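PDB 3ED5: putative HAD-hydrolase YfnB from Bacillus subtilis, which is probably a phosphohydrolase of the haloacid dehalogenase superfamily, perhaps acting as a 5'-nucleotidase, though its physiological substrate is not established. Local coordinates for residues Tyr83-Gly87 with Ala88-Gln92; Lys134-Asp138 with Ser139-Pro143. All coordinates share one frame; numbering follows the deposited sequence.

Contact 1 of 2, residues Tyr83-Gly87 with Ala88-Gln92; sequences YEADG and ALLEQ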
# COMPACT_ATOMS: atom_id res chain seq x y z
N TYR A 83 -16.03 -20.45 15.30
CA TYR A 83 -17.01 -19.35 15.43
C TYR A 83 -17.81 -19.16 14.14
O TYR A 83 -17.21 -19.06 13.05
CB TYR A 83 -16.33 -18.02 15.78
CG TYR A 83 -15.46 -17.99 17.03
CD1 TYR A 83 -16.01 -17.72 18.30
CD2 TYR A 83 -14.08 -18.21 16.95
CE1 TYR A 83 -15.19 -17.68 19.44
CE2 TYR A 83 -13.26 -18.18 18.08
CZ TYR A 83 -13.83 -17.92 19.33
OH TYR A 83 -13.01 -17.88 20.43
N GLU A 84 -19.14 -19.07 14.26
CA GLU A 84 -19.98 -18.71 13.12
C GLU A 84 -20.02 -17.18 13.04
O GLU A 84 -20.57 -16.52 13.93
CB GLU A 84 -21.39 -19.31 13.25
CG GLU A 84 -21.52 -20.70 12.63
CD GLU A 84 -20.33 -21.59 12.92
OE1 GLU A 84 -20.29 -22.19 14.01
OE2 GLU A 84 -19.43 -21.67 12.06
N ALA A 85 -19.42 -16.65 11.98
CA ALA A 85 -19.11 -15.25 11.83
C ALA A 85 -19.60 -14.70 10.50
O ALA A 85 -19.50 -15.36 9.46
CB ALA A 85 -17.60 -15.09 11.89
N ASP A 86 -20.14 -13.50 10.56
CA ASP A 86 -20.59 -12.81 9.37
C ASP A 86 -19.39 -12.00 8.85
O ASP A 86 -19.06 -10.95 9.42
CB ASP A 86 -21.74 -11.88 9.76
CG ASP A 86 -22.31 -11.15 8.59
OD1 ASP A 86 -21.55 -10.84 7.66
OD2 ASP A 86 -23.52 -10.87 8.60
N GLY A 87 -18.77 -12.47 7.77
CA GLY A 87 -17.51 -11.89 7.29
C GLY A 87 -17.67 -10.44 6.88
O GLY A 87 -16.76 -9.61 7.11
N ALA A 88 -18.81 -10.10 6.30
CA ALA A 88 -19.06 -8.69 5.89
C ALA A 88 -19.27 -7.73 7.07
O ALA A 88 -18.77 -6.58 7.08
CB ALA A 88 -20.23 -8.59 4.90
N LEU A 89 -19.99 -8.21 8.09
CA LEU A 89 -20.19 -7.44 9.31
C LEU A 89 -18.85 -7.23 10.06
O LEU A 89 -18.57 -6.11 10.55
CB LEU A 89 -21.28 -8.09 10.19
CG LEU A 89 -21.49 -7.53 11.61
CD1 LEU A 89 -22.09 -6.13 11.61
CD2 LEU A 89 -22.39 -8.46 12.43
N LEU A 90 -18.02 -8.28 10.11
CA LEU A 90 -16.75 -8.18 10.83
C LEU A 90 -15.84 -7.20 10.11
O LEU A 90 -15.15 -6.37 10.73
CB LEU A 90 -16.09 -9.56 10.98
CG LEU A 90 -16.70 -10.51 12.02
CD1 LEU A 90 -16.22 -11.91 11.67
CD2 LEU A 90 -16.30 -10.11 13.44
N GLU A 91 -15.88 -7.26 8.78
CA GLU A 91 -15.06 -6.36 7.96
C GLU A 91 -15.51 -4.91 8.14
O GLU A 91 -14.66 -4.01 8.27
CB GLU A 91 -15.12 -6.79 6.51
CG GLU A 91 -14.69 -5.69 5.46
CD GLU A 91 -13.23 -5.22 5.60
OE1 GLU A 91 -12.37 -5.88 6.24
OE2 GLU A 91 -12.91 -4.16 4.99
N GLN A 92 -16.81 -4.67 8.18
CA GLN A 92 -17.31 -3.33 8.39
C GLN A 92 -16.79 -2.76 9.73
O GLN A 92 -16.38 -1.59 9.80
CB GLN A 92 -18.82 -3.37 8.32
CG GLN A 92 -19.58 -2.15 8.71
CD GLN A 92 -21.09 -2.47 8.71
OE1 GLN A 92 -21.71 -2.53 7.65
NE2 GLN A 92 -21.66 -2.71 9.89

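Contact 2 of 2, residues Lys134-Asp138 with Ser139-Pro143; sequences KRLRD and SGLFP. With FMT (formic acid), chain G.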
# COMPACT_ATOMS: atom_id res chain seq x y z
N LYS A 134 -9.00 9.06 3.60
CA LYS A 134 -9.15 9.48 4.99
C LYS A 134 -7.82 9.47 5.76
O LYS A 134 -7.49 10.47 6.42
CB LYS A 134 -10.21 8.63 5.72
CG LYS A 134 -10.38 9.05 7.19
CD LYS A 134 -11.52 8.26 7.86
CE LYS A 134 -11.89 8.84 9.21
NZ LYS A 134 -10.74 8.82 10.16
N ARG A 135 -7.06 8.38 5.65
CA ARG A 135 -5.77 8.25 6.35
C ARG A 135 -4.73 9.25 5.81
O ARG A 135 -3.96 9.83 6.60
CB ARG A 135 -5.27 6.81 6.29
CG ARG A 135 -6.18 5.89 7.17
CD ARG A 135 -5.91 4.44 6.85
NE ARG A 135 -4.51 4.06 7.15
CZ ARG A 135 -3.66 3.47 6.30
NH1 ARG A 135 -4.02 3.16 5.05
NH2 ARG A 135 -2.44 3.16 6.73
N LEU A 136 -4.74 9.50 4.50
CA LEU A 136 -3.86 10.54 3.98
C LEU A 136 -4.26 11.93 4.49
O LEU A 136 -3.37 12.79 4.73
CB LEU A 136 -3.84 10.54 2.43
CG LEU A 136 -3.13 9.33 1.83
CD1 LEU A 136 -3.47 9.24 0.33
CD2 LEU A 136 -1.61 9.32 2.08
N ARG A 137 -5.55 12.20 4.59
CA ARG A 137 -5.99 13.50 5.12
C ARG A 137 -5.60 13.66 6.60
O ARG A 137 -5.06 14.68 7.00
CB ARG A 137 -7.49 13.71 4.96
CG ARG A 137 -7.91 14.04 3.54
CD ARG A 137 -9.33 14.60 3.49
NE ARG A 137 -9.67 15.06 2.14
CZ ARG A 137 -10.42 14.38 1.28
NH1 ARG A 137 -10.65 14.89 0.08
NH2 ARG A 137 -10.95 13.20 1.60
N ASP A 138 -5.91 12.63 7.39
CA ASP A 138 -5.70 12.71 8.83
C ASP A 138 -4.22 12.83 9.24
O ASP A 138 -3.93 13.43 10.27
CB ASP A 138 -6.31 11.47 9.52
CG ASP A 138 -7.86 11.42 9.43
OD1 ASP A 138 -8.51 12.43 9.09
OD2 ASP A 138 -8.46 10.36 9.78
N SER A 139 -3.32 12.26 8.44
CA SER A 139 -1.87 12.32 8.69
C SER A 139 -1.25 13.61 8.09
O SER A 139 -0.05 13.85 8.25
CB SER A 139 -1.18 11.11 8.03
OG SER A 139 -1.38 11.12 6.61
N GLY A 140 -2.06 14.39 7.39
CA GLY A 140 -1.57 15.63 6.72
C GLY A 140 -0.83 15.45 5.40
O GLY A 140 -0.30 16.43 4.87
N LEU A 141 -0.75 14.22 4.89
CA LEU A 141 -0.03 13.94 3.63
C LEU A 141 -0.82 14.33 2.40
O LEU A 141 -0.21 14.68 1.37
CB LEU A 141 0.40 12.48 3.51
CG LEU A 141 1.43 11.97 4.52
CD1 LEU A 141 1.64 10.50 4.27
CD2 LEU A 141 2.76 12.71 4.35
N PHE A 142 -2.14 14.28 2.50
CA PHE A 142 -3.04 14.43 1.33
C PHE A 142 -2.69 15.61 0.37
O PHE A 142 -2.59 15.39 -0.83
CB PHE A 142 -4.50 14.58 1.81
CG PHE A 142 -5.50 14.64 0.70
CD1 PHE A 142 -6.01 13.48 0.16
CD2 PHE A 142 -5.91 15.88 0.19
CE1 PHE A 142 -6.95 13.53 -0.88
CE2 PHE A 142 -6.84 15.94 -0.84
CZ PHE A 142 -7.33 14.76 -1.39
N PRO A 143 -2.53 16.83 0.89
CA PRO A 143 -2.37 17.96 -0.03
C PRO A 143 -1.09 17.97 -0.88
O PRO A 143 -0.99 18.77 -1.85
CB PRO A 143 -2.38 19.18 0.90
CG PRO A 143 -2.94 18.67 2.18
CD PRO A 143 -2.46 17.28 2.29
C FMT G . -12.26 12.48 4.76
O1 FMT G . -12.69 13.62 4.50
O2 FMT G . -11.51 11.83 4.02

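Contact 1 of 2, residues Tyr83-Gly87 with Ala88-Gln92
Asp86 and Leu89 come together where an extended loop turns into helix 87-98. Residues 83-86 run in with extended backbone angles, and the chain coils at Gly87, so that the CA atoms of Asp86 and Leu89 lie 5.4 Å apart. Two backbone bonds of the i to i+4 kind close the first turn. Leu90 N donates to Asp86 O at 2.9 Å, and Glu91 N reaches Gly87 O at 3.0 Å.

The Asp86 side chain caps this first turn. With CG anti to the backbone N (chi1 -178°), the carboxylate folds over the helix start and OD1 accepts from Leu89 N at 3.1 Å. The bond is nearly straight, 170° at the hydrogen, yet Leu89 N lies above the carboxylate plane, 65° out of it. The carboxylate carbon also rests on the Leu89 side chain, 3.6 Å from CG of Asp86 to CB of Leu89, the two side chains crossing at about a right angle. Around the helix, Leu90 reaches back to the methyl of Ala85 in a tight contact, 3.5 Å from Leu90 CD1 to Ala85 CB, while its other neighbours include Leu78 of helix 66-80. Glu91 turns its carboxylate away to two salt bridges: the one with Arg73 ties the new helix to helix 66-80, and the one with Arg95 stays within helix 87-98. The negative charge of Asp86 would probably also interact favourably with the helix dipole. Asp86 is thus a textbook aspartate N-cap, opening a helix of the all-helical cap region.

Contact 2 of 2, residues Lys134-Asp138 with Ser139-Pro143
Arg135 O is gripped twice by Ser139: the hydroxyl OG donates to it at 2.9 Å, and the backbone N of the same residue at 3.1 Å. The serine hydroxyl can turn back onto the helix because chi1 of 61° sets OG between the backbone N and the carbonyl carbon; Leu136 O is its next neighbour. Helix 129-138 ends here in a Schellman motif. Gly140 takes a positive phi of 79°, its N bonding to Arg137 O at 3.0 Å, and the chain then swings round until Phe142 N reaches Leu136 O, also at 3.0 Å. This C-terminal cap leads from the helix towards strand 147-150 of the Rossmann-like core, where Ile148 touches both Leu136 and Phe142.

Arg137 and Phe142 lie alongside each other and point the same way. The guanidinium spreads over one ring face in a cation-pi contact, CZ 4.3 Å from the ring centroid, with the two planes 31° apart; CG of Arg137 adds an off-centre CH-pi contact. At the guanidinium edge, NH2 donates in plane to O2 of a formic acid molecule, probably from the crystallisation liquor, at 2.8 Å. A serine in place of Phe142 would probably leave the guanidinium without its aromatic platform and freer to swing. One turn back along the helix, Lys134 NZ forms a salt bridge to Asp138 OD2 at 2.8 Å, meeting the oxygen nearly along its C-O bond, and also donates to Glu99 O.

How the contacts relate
Contacts 1 and 2 illustrate the two ends at which a helix must satisfy its backbone: residues 83-92 begin one with an aspartate cap, whereas residues 134-143 finish another with a glycine-centred turn. They do not touch. Their centres are 28 Å apart and their nearest atoms about 11 Å, and contact 1 closes along the chain before contact 2 opens. Contact 1 belongs to the helical cap region, away from the presumed catalytic site. Contact 2 sits in the core domain, where the Arg135 side chain comes within about 9 Å of that of Asp13, the probable nucleophile, and forms a salt bridge with Asp15.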